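Long-range contacts in putative transcriptional regulator, sugar-binding family (Arthrobacter aurescens, PDB 3NZE), which probably regulates transcription as a DNA-binding member of the SorC family, with the crystallised domain likely to bind a carbohydrate: residues Q148-A154 with P215-L220; F197-G201 with G241-L247; V230-I236 with D254-R260. All coordinates share one frame; numbering follows the deposited sequence. Where two conformers were deposited one is given.

In the fold
All three contacts bring a loop or turn against a helix end around one mixed sheet. Contacts 1 and 2 are largely buried and adjoin each other: His217, from the helix of contact 1, packs on Phe197 and Leu247 of contact 2. Contact 3 is only partly buried; it lies on the other side of the chain's centre from contact 1, their centres about 25 Å apart. Helix 236-244 serves two of them, its start in contact 3 and its last turn in contact 2. Chemistry differs likewise: contact 1 mixes apolar packing with a water bridge, contact 2 is close backbone packing without hydrogen bonds between its segments, and contact 3 centres on a carboxylate.

Contact 1: residues Q148-A154 with P215-L220; sequences QARMSIA and PSHEQL
Gln219, near the start of helix 217-221, reaches its amide over to Ala149, where helix 139-149 runs out, and across the end of Met151, in the link to strand 153-160. Its CG stands anti to the backbone N (chi1 -177°) and the chain runs on extended, which carries the amide across to 148-154. OE1 lies 3.9 Å from Ala149 CA and close to the alanine methyl, whereas NE2 sits 3.6 Å from CE of Met151, a selenomethionine.

No direct hydrogen bond spans the contact, but water 1 links the two glutamines. It accepts from Gln219 NE2 at 2.8 Å and donates to Gln148 OE1 at 2.9 Å. Gln148 NE2 donates to Gln87 O, so both ends of this buried amide are engaged. The Gln148 side chain lies about 8 Å from that of Glu118, which binds calcium, although none is bound to this chain in the model.

Met151 has CG between its backbone N and carbonyl carbon (chi1 69°), and a bend at chi3 turns CE toward the helix. The side chain crosses that of Leu220 at a slant, CE coming 4.2 Å from Leu220 CD2, and the same methyl touches Pro215 CG. Leu220 CD2 continues to Ala154 CB at 4.0 Å. Ser216, the N-cap, accepts from Gln219 N through OG at 3.0 Å, fixing the helix start.

A capped helix start thus packs against the helix-to-strand link leading into the central sheet of the alpha/beta domain. The contact is apolar toward the strand and water-mediated toward Gln148, its amides bridged rather than paired.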
loop_
_atom_site.group_PDB
_atom_site.type_symbol
_atom_site.label_atom_id
_atom_site.label_comp_id
_atom_site.label_asym_id
_atom_site.label_seq_id
_atom_site.Cartn_x
_atom_site.Cartn_y
_atom_site.Cartn_z
ATOM N N GLN A 148 13.358 -3.357 7.095
ATOM C CA GLN A 148 12.487 -2.438 6.378
ATOM C C GLN A 148 13.285 -1.239 5.885
ATOM O O GLN A 148 13.061 -0.765 4.775
ATOM C CB GLN A 148 11.339 -1.967 7.270
ATOM C CG GLN A 148 10.282 -3.038 7.535
ATOM C CD GLN A 148 9.255 -2.595 8.562
ATOM O OE1 GLN A 148 9.350 -1.505 9.108
ATOM N NE2 GLN A 148 8.265 -3.453 8.835
ATOM N N ALA A 149 14.210 -0.757 6.710
ATOM C CA ALA A 149 14.979 0.447 6.393
ATOM C C ALA A 149 15.878 0.235 5.177
ATOM O O ALA A 149 16.258 1.192 4.495
ATOM C CB ALA A 149 15.805 0.892 7.610
ATOM N N ARG A 150 16.206 -1.023 4.905
ATOM C CA ARG A 150 17.077 -1.371 3.789
ATOM C C ARG A 150 16.320 -1.770 2.522
ATOM O O ARG A 150 16.933 -2.230 1.563
ATOM C CB ARG A 150 18.006 -2.525 4.176
ATOM C CG ARG A 150 19.009 -2.218 5.285
ATOM C CD ARG A 150 19.584 -3.527 5.862
ATOM N NE ARG A 150 20.240 -4.320 4.826
ATOM C CZ ARG A 150 20.464 -5.629 4.896
ATOM N NH1 ARG A 150 20.083 -6.320 5.959
ATOM N NH2 ARG A 150 21.065 -6.252 3.887
HETATM N N MSE A 151 14.996 -1.630 2.502
HETATM C CA MSE A 151 14.255 -2.138 1.344
HETATM C C MSE A 151 14.632 -1.468 0.014
HETATM O O MSE A 151 14.902 -0.268 -0.041
HETATM C CB MSE A 151 12.742 -2.076 1.554
HETATM C CG MSE A 151 12.174 -0.690 1.587
HETATM SE SE MSE A 151 10.253 -0.794 1.907
HETATM C CE MSE A 151 10.187 0.355 3.482
ATOM N N SER A 152 14.642 -2.276 -1.038
ATOM C CA SER A 152 14.980 -1.816 -2.387
ATOM C C SER A 152 13.722 -1.311 -3.088
ATOM O O SER A 152 13.756 -0.310 -3.817
ATOM C CB SER A 152 15.579 -2.965 -3.208
ATOM O OG SER A 152 16.359 -3.852 -2.418
ATOM N N ILE A 153 12.624 -2.032 -2.887
ATOM C CA ILE A 153 11.334 -1.634 -3.444
ATOM C C ILE A 153 10.229 -1.782 -2.399
ATOM O O ILE A 153 10.355 -2.550 -1.433
ATOM C CB ILE A 153 10.958 -2.400 -4.756
ATOM C CG1 ILE A 153 10.478 -3.822 -4.470
ATOM C CG2 ILE A 153 12.121 -2.389 -5.759
ATOM C CD1 ILE A 153 10.067 -4.587 -5.739
ATOM N N ALA A 154 9.167 -0.996 -2.558
ATOM C CA ALA A 154 8.015 -1.058 -1.651
ATOM C C ALA A 154 6.784 -1.256 -2.510
ATOM O O ALA A 154 6.672 -0.646 -3.563
ATOM C CB ALA A 154 7.883 0.232 -0.848
ATOM N N PRO A 215 6.076 2.022 8.111
ATOM C CA PRO A 215 7.229 2.908 7.883
ATOM C C PRO A 215 6.788 4.355 7.703
ATOM O O PRO A 215 5.690 4.609 7.203
ATOM C CB PRO A 215 7.813 2.402 6.552
ATOM C CG PRO A 215 7.166 1.073 6.305
ATOM C CD PRO A 215 5.831 1.135 6.964
ATOM N N SER A 216 7.641 5.300 8.080
ATOM C CA SER A 216 7.305 6.706 7.883
ATOM C C SER A 216 7.281 7.009 6.405
ATOM O O SER A 216 7.908 6.317 5.598
ATOM C CB SER A 216 8.308 7.636 8.565
ATOM O OG SER A 216 9.569 7.574 7.920
ATOM N N HIS A 217 6.559 8.060 6.048
ATOM C CA HIS A 217 6.540 8.498 4.662
ATOM C C HIS A 217 7.930 8.962 4.223
ATOM O O HIS A 217 8.329 8.717 3.089
ATOM C CB HIS A 217 5.453 9.553 4.449
ATOM C CG HIS A 217 4.070 9.020 4.690
ATOM N ND1 HIS A 217 2.974 9.832 4.885
ATOM C CD2 HIS A 217 3.615 7.747 4.780
ATOM C CE1 HIS A 217 1.900 9.084 5.078
ATOM N NE2 HIS A 217 2.262 7.814 5.020
ATOM N N GLU A 218 8.680 9.585 5.134
ATOM C CA GLU A 218 10.060 9.961 4.843
ATOM C C GLU A 218 10.905 8.752 4.434
ATOM O O GLU A 218 11.661 8.806 3.465
ATOM C CB GLU A 218 10.710 10.699 6.024
ATOM C CG GLU A 218 12.144 11.140 5.732
ATOM C CD GLU A 218 12.839 11.766 6.931
ATOM O OE1 GLU A 218 12.210 11.875 8.007
ATOM O OE2 GLU A 218 14.025 12.144 6.796
ATOM N N GLN A 219 10.770 7.654 5.167
ATOM C CA GLN A 219 11.473 6.432 4.797
ATOM C C GLN A 219 11.037 5.899 3.434
ATOM O O GLN A 219 11.875 5.515 2.620
ATOM C CB GLN A 219 11.295 5.361 5.874
ATOM C CG GLN A 219 12.066 4.090 5.570
ATOM C CD GLN A 219 11.982 3.081 6.701
ATOM O OE1 GLN A 219 12.599 3.259 7.755
ATOM N NE2 GLN A 219 11.219 2.017 6.487
ATOM N N LEU A 220 9.729 5.870 3.175
ATOM C CA LEU A 220 9.239 5.434 1.873
ATOM C C LEU A 220 9.830 6.253 0.742
ATOM O O LEU A 220 10.212 5.716 -0.297
ATOM C CB LEU A 220 7.720 5.545 1.788
ATOM C CG LEU A 220 6.888 4.423 2.377
ATOM C CD1 LEU A 220 5.447 4.633 1.952
ATOM C CD2 LEU A 220 7.402 3.067 1.904
HETATM O O HOH W 1 10.695 1.065 9.069
#

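Contact 2: residues F197-G201 with G241-L247; sequences FRSDG and GALAAGL
The Phe197 ring lies against the backbone of Gly241 and Ala242 in the last turns of helix 236-244. One ring face is covered by Gly241 O and by Ala242 CA, the latter offset toward the rim; CE1 approaches Ala242 N to 3.4 Å. The Ala242 methyl adds a contact at CZ, with CB 3.8 Å away, and Leu247 CD1 meets CE2 obliquely.

Two glycines permit this closeness. A CB on Gly241 would fall about 2.6 Å from Phe197 CE1, and one on Gly201 would run into the backbone at Ala244 and Ala245. Gly201 CA instead makes a CA-H...O contact with Gly241 O at 3.5 Å, an oxygen that also accepts the helical bond from Ala245 N. Ala244 CB rests 3.5 Å from Ser199 O, and Ala245 CB lies 3.2 Å from Gly201 O, a tight approach. No hydrogen bond crosses between the segments.

The next shell fixes both partners. A type I turn from Arg198 to Gly201, closed by Gly201 N to Arg198 O at 2.9 Å, brings Gly201 onto the helix; its positive phi (87°) suits a glycine. Arg198 is held by the backbone O of Asp204 and by Ser202 OG, which also bonds Asp200 OD1. Phe197 itself is tied through its backbone to Val189 and Gly190 of strand 188-192. At Gly246, with positive phi, the chain leaves the helical conformation, while Gly246 N bonds Leu243 O and Leu247 N reaches back to Ala242 O at 3.1 Å.

The C-terminal turn of a helix, closed by a Schellman motif, thus packs against the last strand of the hairpin 188-192/195-198 and the turn after it, in an alpha/beta domain consistent with a Rossmann-like sugar-binding fold.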
loop_
_atom_site.group_PDB
_atom_site.type_symbol
_atom_site.label_atom_id
_atom_site.label_comp_id
_atom_site.label_asym_id
_atom_site.label_seq_id
_atom_site.Cartn_x
_atom_site.Cartn_y
_atom_site.Cartn_z
ATOM N N PHE A 197 -2.168 10.333 6.042
ATOM C CA PHE A 197 -1.758 11.632 5.497
ATOM C C PHE A 197 -2.966 12.506 5.167
ATOM O O PHE A 197 -4.092 12.006 5.063
ATOM C CB PHE A 197 -0.919 11.424 4.245
ATOM C CG PHE A 197 -1.516 10.441 3.283
ATOM C CD1 PHE A 197 -2.633 10.776 2.532
ATOM C CD2 PHE A 197 -0.981 9.165 3.154
ATOM C CE1 PHE A 197 -3.196 9.872 1.640
ATOM C CE2 PHE A 197 -1.541 8.244 2.272
ATOM C CZ PHE A 197 -2.656 8.604 1.511
ATOM N N ARG A 198 -2.721 13.808 4.999
ATOM C CA ARG A 198 -3.762 14.782 4.656
ATOM C C ARG A 198 -3.840 14.968 3.140
ATOM O O ARG A 198 -3.063 14.371 2.397
ATOM C CB ARG A 198 -3.485 16.133 5.339
ATOM C CG ARG A 198 -3.366 16.040 6.865
ATOM C CD ARG A 198 -3.170 17.432 7.489
ATOM N NE ARG A 198 -2.974 17.374 8.936
ATOM C CZ ARG A 198 -1.811 17.118 9.529
ATOM N NH1 ARG A 198 -0.718 16.894 8.804
ATOM N NH2 ARG A 198 -1.736 17.088 10.855
ATOM N N SER A 199 -4.767 15.800 2.675
ATOM C CA SER A 199 -4.929 16.002 1.235
ATOM C C SER A 199 -3.665 16.560 0.587
ATOM O O SER A 199 -3.382 16.269 -0.577
ATOM C CB SER A 199 -6.126 16.911 0.929
ATOM O OG SER A 199 -5.948 18.208 1.476
ATOM N N ASP A 200 -2.908 17.349 1.342
ATOM C CA ASP A 200 -1.677 17.943 0.826
ATOM C C ASP A 200 -0.481 17.012 0.995
ATOM O O ASP A 200 0.659 17.402 0.723
ATOM C CB ASP A 200 -1.397 19.298 1.499
ATOM C CG ASP A 200 -1.043 19.162 2.977
ATOM O OD1 ASP A 200 -1.146 18.039 3.525
ATOM O OD2 ASP A 200 -0.651 20.184 3.590
ATOM N N GLY A 201 -0.748 15.788 1.449
ATOM C CA GLY A 201 0.288 14.780 1.608
ATOM C C GLY A 201 1.029 14.802 2.938
ATOM O O GLY A 201 1.854 13.928 3.207
ATOM N N GLY A 241 -3.942 12.199 -2.006
ATOM C CA GLY A 241 -3.074 12.498 -0.884
ATOM C C GLY A 241 -1.748 11.765 -0.975
ATOM O O GLY A 241 -0.697 12.337 -0.668
ATOM N N ALA A 242 -1.785 10.496 -1.377
ATOM C CA ALA A 242 -0.548 9.720 -1.467
ATOM C C ALA A 242 0.363 10.296 -2.531
ATOM O O ALA A 242 1.577 10.323 -2.370
ATOM C CB ALA A 242 -0.837 8.268 -1.773
ATOM N N LEU A 243 -0.233 10.732 -3.634
ATOM C CA LEU A 243 0.541 11.334 -4.705
ATOM C C LEU A 243 1.078 12.685 -4.269
ATOM O O LEU A 243 2.221 13.029 -4.575
ATOM C CB LEU A 243 -0.309 11.462 -5.972
ATOM C CG LEU A 243 -0.664 10.134 -6.656
ATOM C CD1 LEU A 243 -1.652 10.344 -7.794
ATOM C CD2 LEU A 243 0.589 9.406 -7.155
ATOM N N ALA A 244 0.260 13.449 -3.545
ATOM C CA ALA A 244 0.721 14.728 -3.008
ATOM C C ALA A 244 1.920 14.515 -2.091
ATOM O O ALA A 244 2.836 15.342 -2.051
ATOM C CB ALA A 244 -0.393 15.453 -2.260
ATOM N N ALA A 245 1.913 13.400 -1.368
ATOM C CA ALA A 245 3.005 13.065 -0.462
ATOM C C ALA A 245 4.221 12.497 -1.199
ATOM O O ALA A 245 5.276 12.285 -0.597
ATOM C CB ALA A 245 2.527 12.096 0.614
ATOM N N GLY A 246 4.073 12.262 -2.499
ATOM C CA GLY A 246 5.160 11.759 -3.320
ATOM C C GLY A 246 5.544 10.332 -2.985
ATOM O O GLY A 246 6.702 9.931 -3.118
ATOM N N LEU A 247 4.567 9.556 -2.533
ATOM C CA LEU A 247 4.870 8.229 -2.037
ATOM C C LEU A 247 5.207 7.223 -3.136
ATOM O O LEU A 247 6.010 6.331 -2.913
ATOM C CB LEU A 247 3.736 7.719 -1.151
ATOM C CG LEU A 247 3.492 8.552 0.098
ATOM C CD1 LEU A 247 2.476 7.832 0.985
ATOM C CD2 LEU A 247 4.800 8.745 0.852
#

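Contact 3: residues V230-I236 with D254-R260; sequences VSGASKI and DEASARR
Val230 and Asp254 face each other where the parallel strands 225-230 and 250-254 run out, Val230 O lying 3.6 Å from Asp254 N. At Ser231, CA rests against Asp254 OD1, while the serine side chain packs on helix 35-50. Gly232 makes the direct hydrogen bond across the contact: its N donates to Asp254 OD1 at 3.0 Å (N-H...O angle 157°), coming from above the carboxylate plane. Ser257 OG donates to that same oxygen at 2.6 Å from the opposite face, so OD1 is gripped from two sides. Asp254 CG lies between its backbone N and carbonyl carbon (chi1 63°), which also brings OD2 over the helix start, where it accepts the capping bond from Ser257 N at 3.1 Å.

Ala233 N donates to water 2, which in turn donates to Asp254 OD2 at 2.7 Å. The Ala233 methyl packs on the first helical turn, its CB 4.1 Å from Ala256 CB. Ser234 CA lies over one face of the Arg260 guanidinium. The Ile236 and Arg260 side chains run antiparallel, one beside the other, with Ile236 CB at the guanidinium edge, in its plane; CG2 is so tight against NH1 that the exact guanidinium placement is doubtful. The CG1-CD1 branch points to the helix backbone, CD1 3.5 Å from Ser257 O.

With an alanine in place of Asp254, Gly232 N and Ser257 N would probably both be left without their acceptor, and Ser257 OG set free to turn. In this beta-alpha-beta unit (225-230, 236-244, 250-254), the N-cap carboxylate thus joins the loop leaving the first strand to the start of helix 255-261, and the donors around it, together with the helix start, would probably favour its negative charge.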
loop_
_atom_site.group_PDB
_atom_site.type_symbol
_atom_site.label_atom_id
_atom_site.label_comp_id
_atom_site.label_asym_id
_atom_site.label_seq_id
_atom_site.Cartn_x
_atom_site.Cartn_y
_atom_site.Cartn_z
ATOM N N VAL A 230 -3.985 0.778 -6.964
ATOM C CA VAL A 230 -5.275 1.303 -6.538
ATOM C C VAL A 230 -6.427 0.816 -7.409
ATOM O O VAL A 230 -6.323 0.802 -8.624
ATOM C CB VAL A 230 -5.238 2.839 -6.592
ATOM C CG1 VAL A 230 -6.641 3.413 -6.523
ATOM C CG2 VAL A 230 -4.374 3.367 -5.460
ATOM N N SER A 231 -7.539 0.435 -6.779
ATOM C CA SER A 231 -8.746 0.085 -7.530
ATOM C C SER A 231 -10.007 0.611 -6.842
ATOM O O SER A 231 -10.162 0.481 -5.627
ATOM C CB SER A 231 -8.845 -1.429 -7.725
ATOM O OG SER A 231 -9.950 -1.748 -8.550
ATOM N N GLY A 232 -10.895 1.223 -7.615
ATOM C CA GLY A 232 -12.112 1.793 -7.060
ATOM C C GLY A 232 -12.063 3.310 -7.081
ATOM O O GLY A 232 -11.373 3.923 -6.264
ATOM N N ALA A 233 -12.791 3.911 -8.018
ATOM C CA ALA A 233 -12.793 5.363 -8.192
ATOM C C ALA A 233 -13.289 6.130 -6.970
ATOM O O ALA A 233 -12.922 7.284 -6.768
ATOM C CB ALA A 233 -13.612 5.751 -9.419
ATOM N N SER A 234 -14.132 5.502 -6.159
ATOM C CA SER A 234 -14.687 6.182 -4.997
ATOM C C SER A 234 -13.652 6.338 -3.881
ATOM O O SER A 234 -13.956 6.871 -2.813
ATOM C CB SER A 234 -15.922 5.444 -4.478
ATOM O OG SER A 234 -15.559 4.188 -3.939
ATOM N N LYS A 235 -12.432 5.870 -4.132
ATOM C CA LYS A 235 -11.337 5.985 -3.168
ATOM C C LYS A 235 -10.247 6.959 -3.638
ATOM O O LYS A 235 -9.093 6.902 -3.189
ATOM C CB LYS A 235 -10.720 4.614 -2.910
ATOM C CG LYS A 235 -11.681 3.624 -2.263
ATOM C CD LYS A 235 -10.988 2.308 -1.950
ATOM C CE LYS A 235 -11.989 1.255 -1.492
ATOM N NZ LYS A 235 -11.335 -0.055 -1.218
ATOM N N ILE A 236 -10.616 7.859 -4.540
ATOM C CA ILE A 236 -9.631 8.737 -5.160
ATOM C C ILE A 236 -9.026 9.756 -4.190
ATOM O O ILE A 236 -7.910 10.230 -4.400
ATOM C CB ILE A 236 -10.206 9.441 -6.410
ATOM C CG1 ILE A 236 -9.188 9.384 -7.547
ATOM C CG2 ILE A 236 -10.609 10.873 -6.093
ATOM C CD1 ILE A 236 -8.701 7.972 -7.833
ATOM N N ASP A 254 -7.277 1.434 -12.067
ATOM C CA ASP A 254 -8.294 1.136 -13.063
ATOM C C ASP A 254 -8.702 2.398 -13.810
ATOM O O ASP A 254 -8.536 3.510 -13.304
ATOM C CB ASP A 254 -9.525 0.517 -12.405
ATOM C CG ASP A 254 -10.190 1.460 -11.426
ATOM O OD1 ASP A 254 -9.618 1.676 -10.337
ATOM O OD2 ASP A 254 -11.281 1.991 -11.756
ATOM N N GLU A 255 -9.256 2.192 -14.998
ATOM C CA GLU A 255 -9.677 3.263 -15.893
ATOM C C GLU A 255 -10.574 4.293 -15.210
ATOM O O GLU A 255 -10.363 5.493 -15.357
ATOM C CB GLU A 255 -10.388 2.646 -17.100
ATOM C CG GLU A 255 -10.899 3.629 -18.130
ATOM C CD GLU A 255 -11.633 2.927 -19.261
ATOM O OE1 GLU A 255 -11.497 1.689 -19.384
ATOM O OE2 GLU A 255 -12.349 3.610 -20.020
ATOM N N ALA A 256 -11.578 3.839 -14.464
ATOM C CA ALA A 256 -12.488 4.783 -13.818
ATOM C C ALA A 256 -11.769 5.676 -12.808
ATOM O O ALA A 256 -12.005 6.888 -12.764
ATOM C CB ALA A 256 -13.653 4.060 -13.164
ATOM N N SER A 257 -10.902 5.076 -11.996
ATOM C CA SER A 257 -10.104 5.840 -11.044
ATOM C C SER A 257 -9.205 6.836 -11.770
ATOM O O SER A 257 -9.016 7.948 -11.300
ATOM C CB SER A 257 -9.244 4.917 -10.168
ATOM O OG SER A 257 -10.042 4.083 -9.348
ATOM N N ALA A 258 -8.653 6.443 -12.916
ATOM C CA ALA A 258 -7.743 7.333 -13.641
ATOM C C ALA A 258 -8.501 8.535 -14.178
ATOM O O ALA A 258 -7.994 9.657 -14.161
ATOM C CB ALA A 258 -7.036 6.594 -14.764
ATOM N N ARG A 259 -9.722 8.299 -14.641
ATOM C CA ARG A 259 -10.550 9.390 -15.150
ATOM C C ARG A 259 -10.893 10.382 -14.047
ATOM O O ARG A 259 -10.932 11.592 -14.276
ATOM C CB ARG A 259 -11.815 8.838 -15.814
ATOM C CG ARG A 259 -11.543 8.172 -17.165
ATOM C CD ARG A 259 -12.847 7.779 -17.878
ATOM N NE ARG A 259 -12.635 6.760 -18.905
ATOM C CZ ARG A 259 -12.071 6.997 -20.089
ATOM N NH1 ARG A 259 -11.647 8.218 -20.396
ATOM N NH2 ARG A 259 -11.919 6.012 -20.967
ATOM N N ARG A 260 -11.133 9.865 -12.847
ATOM C CA ARG A 260 -11.407 10.709 -11.696
ATOM C C ARG A 260 -10.152 11.502 -11.364
ATOM O O ARG A 260 -10.212 12.677 -11.012
ATOM C CB ARG A 260 -11.813 9.854 -10.494
ATOM C CG ARG A 260 -13.183 10.191 -9.931
ATOM C CD ARG A 260 -13.228 9.934 -8.438
ATOM N NE ARG A 260 -14.453 10.439 -7.824
ATOM C CZ ARG A 260 -14.647 10.528 -6.512
ATOM N NH1 ARG A 260 -13.690 10.152 -5.672
ATOM N NH2 ARG A 260 -15.794 10.998 -6.040
HETATM O O HOH W 2 -13.553 1.940 -10.362
#